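Side-chain contacts in Alpha/beta hydrolase (Pectobacterium atrosepticum SCRI1043, PDB 3BDV), which is probably a serine hydrolase of the alpha/beta-hydrolase fold, of unknown substrate, and binds calcium ions in the crystal: residues S36-E39 with H44-R47; P107-R112 with Q145-A150. One frame throughout, in Å; residues are numbered along the deposited sequence.

Interaction 1: S36-E39 with H44-R47; sequences SHWE and HWQR. With CA (calcium ion), chain C.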
loop_
_atom_site.group_PDB
_atom_site.type_symbol
_atom_site.label_atom_id
_atom_site.label_comp_id
_atom_site.label_asym_id
_atom_site.label_seq_id
_atom_site.Cartn_x
_atom_site.Cartn_y
_atom_site.Cartn_z
ATOM N N SER A 36 0.771 3.728 -10.754
ATOM C CA SER A 36 0.258 4.387 -11.941
ATOM C C SER A 36 -0.233 3.377 -12.989
ATOM O O SER A 36 -1.255 3.611 -13.648
ATOM C CB SER A 36 1.285 5.388 -12.512
ATOM O OG SER A 36 1.547 6.456 -11.576
ATOM N N HIS A 37 0.490 2.283 -13.204
ATOM C CA HIS A 37 -0.048 1.209 -14.025
ATOM C C HIS A 37 -1.413 0.807 -13.511
ATOM O O HIS A 37 -2.379 0.673 -14.280
ATOM C CB HIS A 37 0.897 0.005 -14.036
ATOM C CG HIS A 37 2.043 0.177 -14.981
ATOM N ND1 HIS A 37 2.050 -0.348 -16.254
ATOM C CD2 HIS A 37 3.233 0.813 -14.824
ATOM C CE1 HIS A 37 3.190 -0.036 -16.847
ATOM N NE2 HIS A 37 3.927 0.675 -16.009
ATOM N N TRP A 38 -1.512 0.631 -12.214
ATOM C CA TRP A 38 -2.772 0.130 -11.628
ATOM C C TRP A 38 -3.928 1.123 -11.750
ATOM O O TRP A 38 -5.072 0.743 -12.043
ATOM C CB TRP A 38 -2.557 -0.318 -10.180
ATOM C CG TRP A 38 -1.647 -1.504 -10.058
ATOM C CD1 TRP A 38 -0.921 -2.123 -11.072
ATOM C CD2 TRP A 38 -1.289 -2.172 -8.854
ATOM N NE1 TRP A 38 -0.205 -3.152 -10.552
ATOM C CE2 TRP A 38 -0.379 -3.192 -9.194
ATOM C CE3 TRP A 38 -1.664 -2.023 -7.525
ATOM C CZ2 TRP A 38 0.142 -4.057 -8.246
ATOM C CZ3 TRP A 38 -1.144 -2.877 -6.596
ATOM C CH2 TRP A 38 -0.264 -3.890 -6.964
ATOM N N GLU A 39 -3.609 2.392 -11.584
ATOM C CA GLU A 39 -4.587 3.459 -11.761
ATOM C C GLU A 39 -5.125 3.487 -13.180
ATOM O O GLU A 39 -6.314 3.630 -13.374
ATOM C CB GLU A 39 -3.950 4.777 -11.422
ATOM C CG GLU A 39 -4.924 5.904 -11.358
ATOM C CD GLU A 39 -4.247 7.206 -11.040
ATOM O OE1 GLU A 39 -3.011 7.363 -11.320
ATOM O OE2 GLU A 39 -4.981 8.072 -10.531
ATOM N N HIS A 44 -11.484 3.193 -11.711
ATOM C CA HIS A 44 -12.354 3.433 -10.565
ATOM C C HIS A 44 -11.561 3.401 -9.245
ATOM O O HIS A 44 -12.069 3.836 -8.229
ATOM C CB HIS A 44 -13.493 2.409 -10.519
ATOM C CG HIS A 44 -13.038 0.994 -10.753
ATOM N ND1 HIS A 44 -12.506 0.574 -11.958
ATOM C CD2 HIS A 44 -12.991 -0.082 -9.928
ATOM C CE1 HIS A 44 -12.180 -0.704 -11.873
ATOM N NE2 HIS A 44 -12.465 -1.126 -10.653
ATOM N N TRP A 45 -10.328 2.879 -9.245
ATOM C CA TRP A 45 -9.523 2.944 -8.020
ATOM C C TRP A 45 -9.199 4.375 -7.676
ATOM O O TRP A 45 -9.086 5.196 -8.551
ATOM C CB TRP A 45 -8.248 2.154 -8.147
ATOM C CG TRP A 45 -8.483 0.660 -8.228
ATOM C CD1 TRP A 45 -9.680 0.008 -8.407
ATOM C CD2 TRP A 45 -7.483 -0.360 -8.184
ATOM N NE1 TRP A 45 -9.474 -1.357 -8.455
ATOM C CE2 TRP A 45 -8.141 -1.609 -8.339
ATOM C CE3 TRP A 45 -6.103 -0.344 -8.025
ATOM C CZ2 TRP A 45 -7.465 -2.821 -8.322
ATOM C CZ3 TRP A 45 -5.431 -1.550 -7.995
ATOM C CH2 TRP A 45 -6.111 -2.775 -8.165
ATOM N N GLN A 46 -9.065 4.654 -6.389
ATOM C CA GLN A 46 -8.811 6.011 -5.926
ATOM C C GLN A 46 -7.343 6.212 -5.607
ATOM O O GLN A 46 -6.590 5.259 -5.496
ATOM C CB GLN A 46 -9.658 6.305 -4.706
ATOM C CG GLN A 46 -11.183 6.328 -4.956
ATOM C CD GLN A 46 -11.582 7.251 -6.103
ATOM O OE1 GLN A 46 -11.414 8.468 -6.027
ATOM N NE2 GLN A 46 -12.102 6.671 -7.175
ATOM N N ARG A 47 -6.949 7.470 -5.468
ATOM C CA ARG A 47 -5.553 7.827 -5.260
ATOM C C ARG A 47 -5.457 9.144 -4.530
ATOM O O ARG A 47 -6.216 10.093 -4.809
ATOM C CB ARG A 47 -4.837 7.869 -6.611
ATOM C CG ARG A 47 -3.385 8.246 -6.538
ATOM C CD ARG A 47 -2.747 8.036 -7.868
ATOM N NE ARG A 47 -1.421 8.626 -7.879
ATOM C CZ ARG A 47 -0.436 8.241 -8.682
ATOM N NH1 ARG A 47 -0.630 7.324 -9.600
ATOM N NH2 ARG A 47 0.735 8.837 -8.602
HETATM CA CA CA C . -8.375 11.213 -4.673
HETATM O O HOH W 1 -9.091 9.414 -6.044
HETATM O O HOH W 2 -8.308 13.424 -4.178
HETATM O O HOH W 3 -10.737 11.727 -4.338
#

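Interaction 2: P107-R112 with Q145-A150; sequences PAEPMR and QYWAQA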
loop_
_atom_site.group_PDB
_atom_site.type_symbol
_atom_site.label_atom_id
_atom_site.label_comp_id
_atom_site.label_asym_id
_atom_site.label_seq_id
_atom_site.Cartn_x
_atom_site.Cartn_y
_atom_site.Cartn_z
ATOM N N PRO A 107 7.585 -0.816 2.626
ATOM C CA PRO A 107 7.517 0.189 3.679
ATOM C C PRO A 107 8.935 0.612 4.026
ATOM O O PRO A 107 9.839 -0.223 4.052
ATOM C CB PRO A 107 6.873 -0.561 4.839
ATOM C CG PRO A 107 7.215 -1.869 4.659
ATOM C CD PRO A 107 7.203 -2.132 3.157
ATOM N N ALA A 108 9.136 1.903 4.271
ATOM C CA ALA A 108 10.444 2.373 4.657
ATOM C C ALA A 108 10.666 2.149 6.176
ATOM O O ALA A 108 9.728 2.214 6.944
ATOM C CB ALA A 108 10.589 3.853 4.272
ATOM N N GLU A 109 11.915 1.964 6.575
ATOM C CA GLU A 109 12.294 2.020 7.974
ATOM C C GLU A 109 11.943 3.415 8.494
ATOM O O GLU A 109 12.376 4.428 7.938
ATOM C CB GLU A 109 13.810 1.729 8.088
ATOM C CG GLU A 109 14.348 1.676 9.478
ATOM C CD GLU A 109 13.890 0.454 10.243
ATOM O OE1 GLU A 109 14.267 -0.672 9.854
ATOM O OE2 GLU A 109 13.173 0.621 11.240
ATOM N N PRO A 110 11.123 3.483 9.556
ATOM C CA PRO A 110 10.743 4.829 10.039
ATOM C C PRO A 110 11.866 5.850 10.327
ATOM O O PRO A 110 11.728 7.060 10.061
ATOM C CB PRO A 110 9.935 4.499 11.277
ATOM C CG PRO A 110 9.316 3.202 10.964
ATOM C CD PRO A 110 10.350 2.436 10.249
HETATM N N MSE A 111 13.011 5.370 10.759
HETATM C CA MSE A 111 14.114 6.273 11.036
HETATM C C MSE A 111 14.579 7.022 9.802
HETATM O O MSE A 111 15.049 8.164 9.929
HETATM C CB MSE A 111 15.265 5.499 11.699
HETATM C CG MSE A 111 16.550 6.286 11.984
HETATM SE SE MSE A 111 16.315 7.167 13.639
HETATM C CE MSE A 111 16.470 5.613 14.850
ATOM N N ARG A 112 14.491 6.408 8.607
ATOM C CA ARG A 112 14.944 7.071 7.407
ATOM C C ARG A 112 14.237 8.376 7.160
ATOM O O ARG A 112 14.740 9.202 6.455
ATOM C CB ARG A 112 14.708 6.188 6.189
ATOM C CG ARG A 112 15.410 4.840 6.226
ATOM C CD ARG A 112 16.887 4.922 6.057
ATOM N NE ARG A 112 17.618 5.314 7.227
ATOM C CZ ARG A 112 17.888 4.517 8.250
ATOM N NH1 ARG A 112 17.458 3.250 8.270
ATOM N NH2 ARG A 112 18.645 4.966 9.253
ATOM N N GLN A 145 11.025 -8.028 8.118
ATOM C CA GLN A 145 10.509 -9.122 8.937
ATOM C C GLN A 145 10.115 -8.708 10.345
ATOM O O GLN A 145 9.060 -9.131 10.863
ATOM C CB GLN A 145 11.487 -10.242 9.002
ATOM C CG GLN A 145 11.671 -10.955 7.663
ATOM C CD GLN A 145 12.638 -12.100 7.789
ATOM O OE1 GLN A 145 13.852 -11.904 7.979
ATOM N NE2 GLN A 145 12.104 -13.323 7.714
ATOM N N TYR A 146 10.969 -7.894 10.960
ATOM C CA TYR A 146 10.691 -7.323 12.310
ATOM C C TYR A 146 9.387 -6.539 12.306
ATOM O O TYR A 146 8.489 -6.719 13.171
ATOM C CB TYR A 146 11.855 -6.399 12.755
ATOM C CG TYR A 146 11.519 -5.545 13.951
ATOM C CD1 TYR A 146 11.582 -6.064 15.241
ATOM C CD2 TYR A 146 11.115 -4.213 13.796
ATOM C CE1 TYR A 146 11.266 -5.291 16.321
ATOM C CE2 TYR A 146 10.774 -3.424 14.882
ATOM C CZ TYR A 146 10.839 -3.970 16.133
ATOM O OH TYR A 146 10.494 -3.168 17.185
ATOM N N TRP A 147 9.261 -5.614 11.369
ATOM C CA TRP A 147 8.064 -4.796 11.328
ATOM C C TRP A 147 6.811 -5.610 10.977
ATOM O O TRP A 147 5.777 -5.419 11.591
ATOM C CB TRP A 147 8.248 -3.644 10.359
ATOM C CG TRP A 147 9.157 -2.582 10.912
ATOM C CD1 TRP A 147 10.440 -2.296 10.545
ATOM C CD2 TRP A 147 8.832 -1.686 11.962
ATOM N NE1 TRP A 147 10.929 -1.256 11.312
ATOM C CE2 TRP A 147 9.946 -0.867 12.186
ATOM C CE3 TRP A 147 7.684 -1.477 12.726
ATOM C CZ2 TRP A 147 9.953 0.105 13.169
ATOM C CZ3 TRP A 147 7.689 -0.477 13.672
ATOM C CH2 TRP A 147 8.803 0.297 13.893
ATOM N N ALA A 148 6.909 -6.498 10.002
ATOM C CA ALA A 148 5.767 -7.340 9.605
ATOM C C ALA A 148 5.283 -8.123 10.838
ATOM O O ALA A 148 4.092 -8.139 11.114
ATOM C CB ALA A 148 6.144 -8.264 8.428
ATOM N N GLN A 149 6.206 -8.723 11.587
ATOM C CA GLN A 149 5.854 -9.521 12.739
ATOM C C GLN A 149 5.215 -8.628 13.784
ATOM O O GLN A 149 4.143 -8.948 14.336
ATOM C CB GLN A 149 7.079 -10.224 13.315
ATOM C CG GLN A 149 6.809 -11.157 14.487
ATOM C CD GLN A 149 8.097 -11.872 14.969
ATOM O OE1 GLN A 149 9.160 -11.250 15.080
ATOM N NE2 GLN A 149 7.997 -13.173 15.245
ATOM N N ALA A 150 5.806 -7.472 14.029
ATOM C CA ALA A 150 5.225 -6.544 15.011
ATOM C C ALA A 150 3.812 -6.107 14.619
ATOM O O ALA A 150 2.957 -5.976 15.487
ATOM C CB ALA A 150 6.091 -5.353 15.140
#

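Interaction 1: S36-E39 with H44-R47
Arg47 reaches from its strand back to helix 34-41, where Glu39 and Ser36 receive it, and its course shows how one long side chain can tie a helix to the strand that follows. CG is anti to the backbone N (chi1 179°) and the chain stays extended to NE; it crosses the side chain of Glu39 at about a right angle, yet the carboxylate and guanidinium planes lie only 25° apart. Arg47 CB passes 3.9 Å from Glu39 OE2. Arg47 CD rests against the carboxylate, 3.5 Å from both Glu39 OE2 and Glu39 OE1. Farther out, NH1 does the polar work. Arg47 NH1 donates a nearly straight hydrogen bond, 3.1 Å long, to Ser36 OG, which lies in the guanidinium plane. Arg47 NH1 also forms a salt bridge with Glu39 OE1 at 2.9 Å, although the hydrogen bond within it is weak, being bent to 126°. NH2, the last atom, turns to Asp28 and the carbonyl of Ser29, while Ser36 OG also bonds to Asp30 O and Glu39 OE2 pairs with Arg49. The acids around this buried guanidinium probably offset its charge and that of nearby Arg49.

Beside this polar cluster Trp38 and Trp45 meet through carbon alone. Trp45 CZ3 lies 3.8 Å from Trp38 CB, and Trp38 CE3 comes up at the edge of the Trp45 ring, near its plane. Leu177 of helix 174-185 touches both tryptophan side chains.

At the backbone, Arg47 O binds a calcium ion at 2.4 Å, alongside Glu68 and three waters, one of which also accepts from Arg47 N. The contact belongs to a beta-alpha-beta unit, strand 19-23, helix 34-41 and strand 46-47, a crossover of the kind that builds the alpha/beta-hydrolase fold.

Interaction 2: P107-R112 with Q145-A150
Two torsions of Glu109 bring its carboxylate to the indole of Trp147: CG stands anti to the backbone N (chi1 -177°), and a bend at chi2 (71°) folds the chain back until the carboxylate reaches the indole N-H. In Trp147, CG lies anti to the carbonyl carbon, and this placement together with the ring rotation at chi2 presents NE1 to Glu109. Trp147 NE1 donates a hydrogen bond to Glu109 OE2 at 2.9 Å, with an N-H...O angle of 155°. The acceptor lies close to the ring plane, yet the N-H meets the oxygen from above the carboxylate plane. The second oxygen, OE1, also sits at the indole edge but forms a salt bridge with Arg143, one turn earlier on the same helix, which helps to fix the rotation of the carboxylate.

Pro110 supplies the apolar half. Pro110 CD sits 3.4 Å above the indole plane of Trp147, displaced to the rim, and approaches Trp147 CZ2 to 3.8 Å; Pro110 CG reaches Trp147 CZ2 at 3.9 Å. Tyr146 CE2 lies over the ring centre on the opposite side, while the acid grips the indole edge.

Trp147 belongs to helix 141-151, which follows strand 128-132 and precedes strand 154-157 in the chain. Through it the helix meets the loop that leaves strand 99-105; the start of that loop packs with Pro107 and Ala108 on helix 83-93.

Both contacts are buried, yet they lie on opposite sides of the chain's centre, with centres about 25 Å apart, and share no helix or strand. Interaction 1 is local in sequence, joining a helix to the next strand at one margin of the parallel sheet; interaction 2 bridges a long sequence gap, from a loop beyond strand 99-105 to a helix near the other margin. Each pairs a glutamate with a nitrogen donor beside an apolar patch. The donor is charged in 36-39 with 44-47, whose apolar patch uses separate residues. It is neutral in 107-112 with 145-150, where a single indole serves both the polar and the apolar half.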